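Local coordinates for protein FACT complex subunit POB3 (PDB 4KHB) that probably acts, as a component of the FACT histone chaperone complex, in reorganizing nucleosomes during transcription, DNA replication and DNA repair, at residues L44-R56 against F90-H103. Numbering follows the deposited sequence.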
loop_
_atom_site.group_PDB
_atom_site.type_symbol
_atom_site.label_atom_id
_atom_site.label_comp_id
_atom_site.label_asym_id
_atom_site.label_seq_id
_atom_site.Cartn_x
_atom_site.Cartn_y
_atom_site.Cartn_z
ATOM N N LEU H 44 20.324 -10.297 -4.859
ATOM C CA LEU H 44 19.728 -9.974 -6.154
ATOM C C LEU H 44 20.818 -9.609 -7.153
ATOM O O LEU H 44 21.545 -8.632 -6.959
ATOM C CB LEU H 44 18.729 -8.824 -6.012
ATOM C CG LEU H 44 18.078 -8.271 -7.283
ATOM C CD1 LEU H 44 17.180 -9.309 -7.932
ATOM C CD2 LEU H 44 17.291 -7.008 -6.975
ATOM N N ASP H 45 20.924 -10.394 -8.221
ATOM C CA ASP H 45 21.964 -10.196 -9.222
ATOM C C ASP H 45 21.623 -9.010 -10.121
ATOM O O ASP H 45 20.449 -8.748 -10.398
ATOM C CB ASP H 45 22.141 -11.473 -10.052
ATOM C CG ASP H 45 23.389 -11.442 -10.910
ATOM O OD1 ASP H 45 24.480 -11.755 -10.382
ATOM O OD2 ASP H 45 23.279 -11.112 -12.110
ATOM N N VAL H 46 22.657 -8.291 -10.555
ATOM C CA VAL H 46 22.505 -7.103 -11.394
ATOM C C VAL H 46 21.719 -7.383 -12.681
ATOM O O VAL H 46 21.029 -6.507 -13.211
ATOM C CB VAL H 46 23.892 -6.480 -11.716
ATOM C CG1 VAL H 46 24.804 -7.508 -12.372
ATOM C CG2 VAL H 46 23.756 -5.242 -12.591
ATOM N N SER H 47 21.807 -8.619 -13.160
ATOM C CA SER H 47 21.126 -9.014 -14.386
ATOM C C SER H 47 19.599 -8.993 -14.264
ATOM O O SER H 47 18.899 -8.917 -15.276
ATOM C CB SER H 47 21.624 -10.389 -14.840
ATOM O OG SER H 47 21.326 -11.382 -13.881
ATOM N N ASN H 48 19.082 -9.059 -13.038
ATOM C CA ASN H 48 17.636 -8.962 -12.824
ATOM C C ASN H 48 17.200 -7.640 -12.192
ATOM O O ASN H 48 16.164 -7.580 -11.528
ATOM C CB ASN H 48 17.118 -10.134 -11.983
ATOM C CG ASN H 48 15.643 -10.429 -12.231
ATOM O OD1 ASN H 48 15.047 -9.925 -13.183
ATOM N ND2 ASN H 48 15.054 -11.251 -11.374
ATOM N N ILE H 49 17.988 -6.588 -12.382
ATOM C CA ILE H 49 17.590 -5.265 -11.911
ATOM C C ILE H 49 17.131 -4.425 -13.104
ATOM O O ILE H 49 17.949 -3.968 -13.908
ATOM C CB ILE H 49 18.730 -4.559 -11.134
ATOM C CG1 ILE H 49 19.066 -5.340 -9.860
ATOM C CG2 ILE H 49 18.342 -3.130 -10.784
ATOM C CD1 ILE H 49 20.182 -4.731 -9.025
ATOM N N GLY H 50 15.819 -4.235 -13.215
ATOM C CA GLY H 50 15.229 -3.559 -14.359
ATOM C C GLY H 50 14.802 -2.124 -14.114
ATOM O O GLY H 50 14.697 -1.332 -15.059
ATOM N N GLY H 51 14.551 -1.785 -12.853
ATOM C CA GLY H 51 14.102 -0.446 -12.511
ATOM C C GLY H 51 14.017 -0.199 -11.016
ATOM O O GLY H 51 14.077 -1.138 -10.218
ATOM N N ALA H 52 13.873 1.066 -10.633
ATOM C CA ALA H 52 13.860 1.434 -9.221
ATOM C C ALA H 52 13.057 2.702 -8.958
ATOM O O ALA H 52 13.131 3.666 -9.724
ATOM C CB ALA H 52 15.282 1.593 -8.707
ATOM N N GLN H 53 12.307 2.704 -7.859
ATOM C CA GLN H 53 11.498 3.859 -7.483
ATOM C C GLN H 53 11.825 4.325 -6.069
ATOM O O GLN H 53 12.094 3.513 -5.180
ATOM C CB GLN H 53 10.001 3.539 -7.591
ATOM C CG GLN H 53 9.517 3.210 -8.999
ATOM C CD GLN H 53 8.064 2.770 -9.021
ATOM O OE1 GLN H 53 7.414 2.687 -7.978
ATOM N NE2 GLN H 53 7.549 2.488 -10.211
ATOM N N TRP H 54 11.794 5.639 -5.870
ATOM C CA TRP H 54 12.086 6.238 -4.576
ATOM C C TRP H 54 10.846 6.969 -4.069
ATOM O O TRP H 54 10.302 7.827 -4.771
ATOM C CB TRP H 54 13.250 7.212 -4.743
ATOM C CG TRP H 54 13.503 8.126 -3.591
ATOM C CD1 TRP H 54 13.066 9.412 -3.451
ATOM C CD2 TRP H 54 14.288 7.840 -2.431
ATOM N NE1 TRP H 54 13.519 9.938 -2.265
ATOM C CE2 TRP H 54 14.273 8.992 -1.621
ATOM C CE3 TRP H 54 14.998 6.720 -1.997
ATOM C CZ2 TRP H 54 14.942 9.051 -0.397
ATOM C CZ3 TRP H 54 15.658 6.780 -0.784
ATOM C CH2 TRP H 54 15.630 7.935 -0.001
ATOM N N SER H 55 10.404 6.637 -2.857
ATOM C CA SER H 55 9.227 7.280 -2.272
ATOM C C SER H 55 9.166 7.141 -0.752
ATOM O O SER H 55 9.887 6.337 -0.155
ATOM C CB SER H 55 7.942 6.717 -2.892
ATOM O OG SER H 55 7.731 5.372 -2.499
ATOM N N ARG H 56 8.298 7.932 -0.130
ATOM C CA ARG H 56 8.137 7.901 1.319
ATOM C C ARG H 56 7.155 6.812 1.740
ATOM O O ARG H 56 6.080 6.674 1.158
ATOM C CB ARG H 56 7.663 9.262 1.835
ATOM C CG ARG H 56 7.474 9.323 3.341
ATOM C CD ARG H 56 8.627 10.050 4.014
ATOM N NE ARG H 56 8.333 10.367 5.410
ATOM C CZ ARG H 56 8.232 11.602 5.889
ATOM N NH1 ARG H 56 8.399 12.644 5.085
ATOM N NH2 ARG H 56 7.962 11.797 7.173
ATOM N N PHE H 90 22.472 3.213 -8.697
ATOM C CA PHE H 90 21.602 2.643 -9.723
ATOM C C PHE H 90 21.978 3.077 -11.140
ATOM O O PHE H 90 21.845 2.300 -12.085
ATOM C CB PHE H 90 20.129 2.948 -9.422
ATOM C CG PHE H 90 19.507 1.998 -8.436
ATOM C CD1 PHE H 90 19.588 2.238 -7.071
ATOM C CD2 PHE H 90 18.857 0.850 -8.876
ATOM C CE1 PHE H 90 19.022 1.360 -6.162
ATOM C CE2 PHE H 90 18.291 -0.036 -7.972
ATOM C CZ PHE H 90 18.373 0.222 -6.613
ATOM N N LYS H 91 22.438 4.315 -11.289
ATOM C CA LYS H 91 22.821 4.817 -12.605
ATOM C C LYS H 91 24.159 4.241 -13.070
ATOM O O LYS H 91 24.262 3.715 -14.179
ATOM C CB LYS H 91 22.869 6.350 -12.620
ATOM C CG LYS H 91 23.252 6.936 -13.978
ATOM C CD LYS H 91 23.231 8.459 -13.975
ATOM C CE LYS H 91 24.415 9.034 -13.218
ATOM N NZ LYS H 91 24.009 9.548 -11.882
ATOM N N ASN H 92 25.178 4.337 -12.221
ATOM C CA ASN H 92 26.525 3.901 -12.588
ATOM C C ASN H 92 26.697 2.383 -12.663
ATOM O O ASN H 92 27.442 1.880 -13.502
ATOM C CB ASN H 92 27.572 4.496 -11.639
ATOM C CG ASN H 92 27.672 6.006 -11.741
ATOM O OD1 ASN H 92 27.159 6.617 -12.678
ATOM N ND2 ASN H 92 28.356 6.613 -10.781
ATOM N N TRP H 93 26.014 1.658 -11.778
ATOM C CA TRP H 93 26.139 0.203 -11.712
ATOM C C TRP H 93 25.018 -0.560 -12.419
ATOM O O TRP H 93 25.269 -1.576 -13.072
ATOM C CB TRP H 93 26.231 -0.256 -10.251
ATOM C CG TRP H 93 27.532 0.097 -9.583
ATOM C CD1 TRP H 93 28.670 0.536 -10.193
ATOM C CD2 TRP H 93 27.825 0.045 -8.178
ATOM N NE1 TRP H 93 29.655 0.754 -9.257
ATOM C CE2 TRP H 93 29.161 0.461 -8.013
ATOM C CE3 TRP H 93 27.087 -0.313 -7.045
ATOM C CZ2 TRP H 93 29.774 0.531 -6.759
ATOM C CZ3 TRP H 93 27.698 -0.239 -5.801
ATOM C CH2 TRP H 93 29.028 0.174 -5.670
ATOM N N TYR H 94 23.788 -0.073 -12.295
ATOM C CA TYR H 94 22.631 -0.857 -12.714
ATOM C C TYR H 94 21.958 -0.335 -13.987
ATOM O O TYR H 94 20.934 -0.879 -14.414
ATOM C CB TYR H 94 21.617 -0.956 -11.565
ATOM C CG TYR H 94 22.214 -1.463 -10.260
ATOM C CD1 TYR H 94 23.290 -2.343 -10.260
ATOM C CD2 TYR H 94 21.705 -1.055 -9.034
ATOM C CE1 TYR H 94 23.840 -2.800 -9.078
ATOM C CE2 TYR H 94 22.248 -1.510 -7.843
ATOM C CZ TYR H 94 23.316 -2.383 -7.875
ATOM O OH TYR H 94 23.871 -2.844 -6.702
ATOM N N SER H 95 22.532 0.711 -14.582
ATOM C CA SER H 95 21.983 1.314 -15.800
ATOM C C SER H 95 20.521 1.694 -15.595
ATOM O O SER H 95 19.689 1.512 -16.490
ATOM C CB SER H 95 22.131 0.376 -17.006
ATOM O OG SER H 95 23.491 0.069 -17.258
ATOM N N THR H 96 20.216 2.223 -14.412
ATOM C CA THR H 96 18.840 2.532 -14.052
ATOM C C THR H 96 18.710 3.909 -13.409
ATOM O O THR H 96 19.528 4.296 -12.569
ATOM C CB THR H 96 18.296 1.488 -13.051
ATOM O OG1 THR H 96 18.465 0.166 -13.581
ATOM C CG2 THR H 96 16.829 1.729 -12.775
ATOM N N ASN H 97 17.677 4.647 -13.807
ATOM C CA ASN H 97 17.345 5.904 -13.152
ATOM C C ASN H 97 16.456 5.636 -11.942
ATOM O O ASN H 97 15.403 5.007 -12.070
ATOM C CB ASN H 97 16.663 6.870 -14.131
ATOM C CG ASN H 97 17.587 7.313 -15.255
ATOM O OD1 ASN H 97 18.760 7.605 -15.027
ATOM N ND2 ASN H 97 17.059 7.371 -16.473
ATOM N N LEU H 98 16.876 6.110 -10.772
ATOM C CA LEU H 98 16.047 6.007 -9.575
ATOM C C LEU H 98 14.937 7.045 -9.650
ATOM O O LEU H 98 15.154 8.224 -9.371
ATOM C CB LEU H 98 16.886 6.192 -8.308
ATOM C CG LEU H 98 16.159 6.030 -6.970
ATOM C CD1 LEU H 98 15.457 4.687 -6.909
ATOM C CD2 LEU H 98 17.128 6.164 -5.800
ATOM N N GLU H 99 13.749 6.598 -10.034
ATOM C CA GLU H 99 12.638 7.505 -10.280
ATOM C C GLU H 99 12.019 8.022 -8.986
ATOM O O GLU H 99 11.686 7.241 -8.093
ATOM C CB GLU H 99 11.576 6.803 -11.132
ATOM C CG GLU H 99 10.271 7.566 -11.271
ATOM C CD GLU H 99 9.238 6.807 -12.076
ATOM O OE1 GLU H 99 9.474 5.621 -12.391
ATOM O OE2 GLU H 99 8.188 7.401 -12.399
ATOM N N ASN H 100 11.862 9.338 -8.893
ATOM C CA ASN H 100 11.109 9.927 -7.797
ATOM C C ASN H 100 9.623 9.731 -8.063
ATOM O O ASN H 100 9.069 10.304 -9.003
ATOM C CB ASN H 100 11.442 11.415 -7.648
ATOM C CG ASN H 100 10.871 12.023 -6.376
ATOM O OD1 ASN H 100 9.703 11.818 -6.039
ATOM N ND2 ASN H 100 11.696 12.776 -5.661
ATOM N N LYS H 101 8.979 8.921 -7.227
ATOM C CA LYS H 101 7.599 8.522 -7.466
ATOM C C LYS H 101 6.702 8.942 -6.312
ATOM O O LYS H 101 6.519 8.183 -5.358
ATOM C CB LYS H 101 7.529 7.003 -7.647
ATOM C CG LYS H 101 6.225 6.499 -8.256
ATOM C CD LYS H 101 6.167 6.767 -9.753
ATOM C CE LYS H 101 5.285 5.749 -10.464
ATOM N NZ LYS H 101 5.168 6.027 -11.924
ATOM N N GLU H 102 6.146 10.150 -6.398
ATOM C CA GLU H 102 5.223 10.625 -5.371
ATOM C C GLU H 102 3.926 9.835 -5.385
ATOM O O GLU H 102 3.396 9.498 -6.448
ATOM C CB GLU H 102 4.888 12.110 -5.555
ATOM C CG GLU H 102 5.915 13.082 -4.993
ATOM C CD GLU H 102 5.386 14.506 -4.940
ATOM O OE1 GLU H 102 4.169 14.681 -4.721
ATOM O OE2 GLU H 102 6.188 15.449 -5.098
ATOM N N HIS H 103 3.417 9.541 -4.194
ATOM C CA HIS H 103 2.113 8.911 -4.063
ATOM C C HIS H 103 1.037 9.946 -3.743
ATOM O O HIS H 103 1.332 11.001 -3.172
ATOM C CB HIS H 103 2.158 7.804 -3.008
ATOM C CG HIS H 103 2.873 6.570 -3.466
ATOM N ND1 HIS H 103 4.226 6.544 -3.727
ATOM C CD2 HIS H 103 2.416 5.321 -3.720
ATOM C CE1 HIS H 103 4.574 5.329 -4.115
ATOM N NE2 HIS H 103 3.494 4.568 -4.118
HETATM O O HOH W 1 13.990 3.095 -13.278
HETATM O O HOH W 2 8.916 10.538 -3.654
HETATM O O HOH W 3 5.576 9.129 -1.818
#
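Val46 lays CG2 obliquely against the Tyr94 ring, 3.7 Å from its CD1. Next comes Ile49, whose CD1 sits over the centre of the Tyr94 ring, 3.8 Å above its plane, while its CG2, set anti to the backbone N by chi1 -64°, reaches Tyr94 CB. The Tyr94 hydroxyl hydrogen-bonds to Ala27 O, fixing the far end of the ring; an alanine in place of Tyr94 would probably leave Ile49 CD1 without the ring face beneath it, Val46 CG2 without its aromatic neighbour and Ala27 O without this donor. At Gly51 the chain passes close to Thr96, CA lying 3.5 Å from Thr96 CG2. Ala52 then presses CB onto one face of the Phe90 ring, off-centre and 3.5 Å from CE2; Tyr94 CD2 meets the opposite face. From here the backbones run as parallel strands: Glu99 N donates to Ala52 O (3.0 Å), Trp54 N to Glu99 O (2.7 Å), and Lys101 N to Trp54 O, nearly straight at 176°. Gln53 lies alongside Glu99, both pointing the same way, whereas on the other face Trp54 CB lies 3.8 Å from Leu98 CG, beside Leu86 of helix 83-92. Ser55 meets His103, but its OG hydrogen-bonds to Arg43 of the SPT16D chain. Strand 98-100 thus adds a parallel edge to an otherwise antiparallel sheet, following, after a short loop, the helix that packs against the strands in this N-terminal PH-like domain.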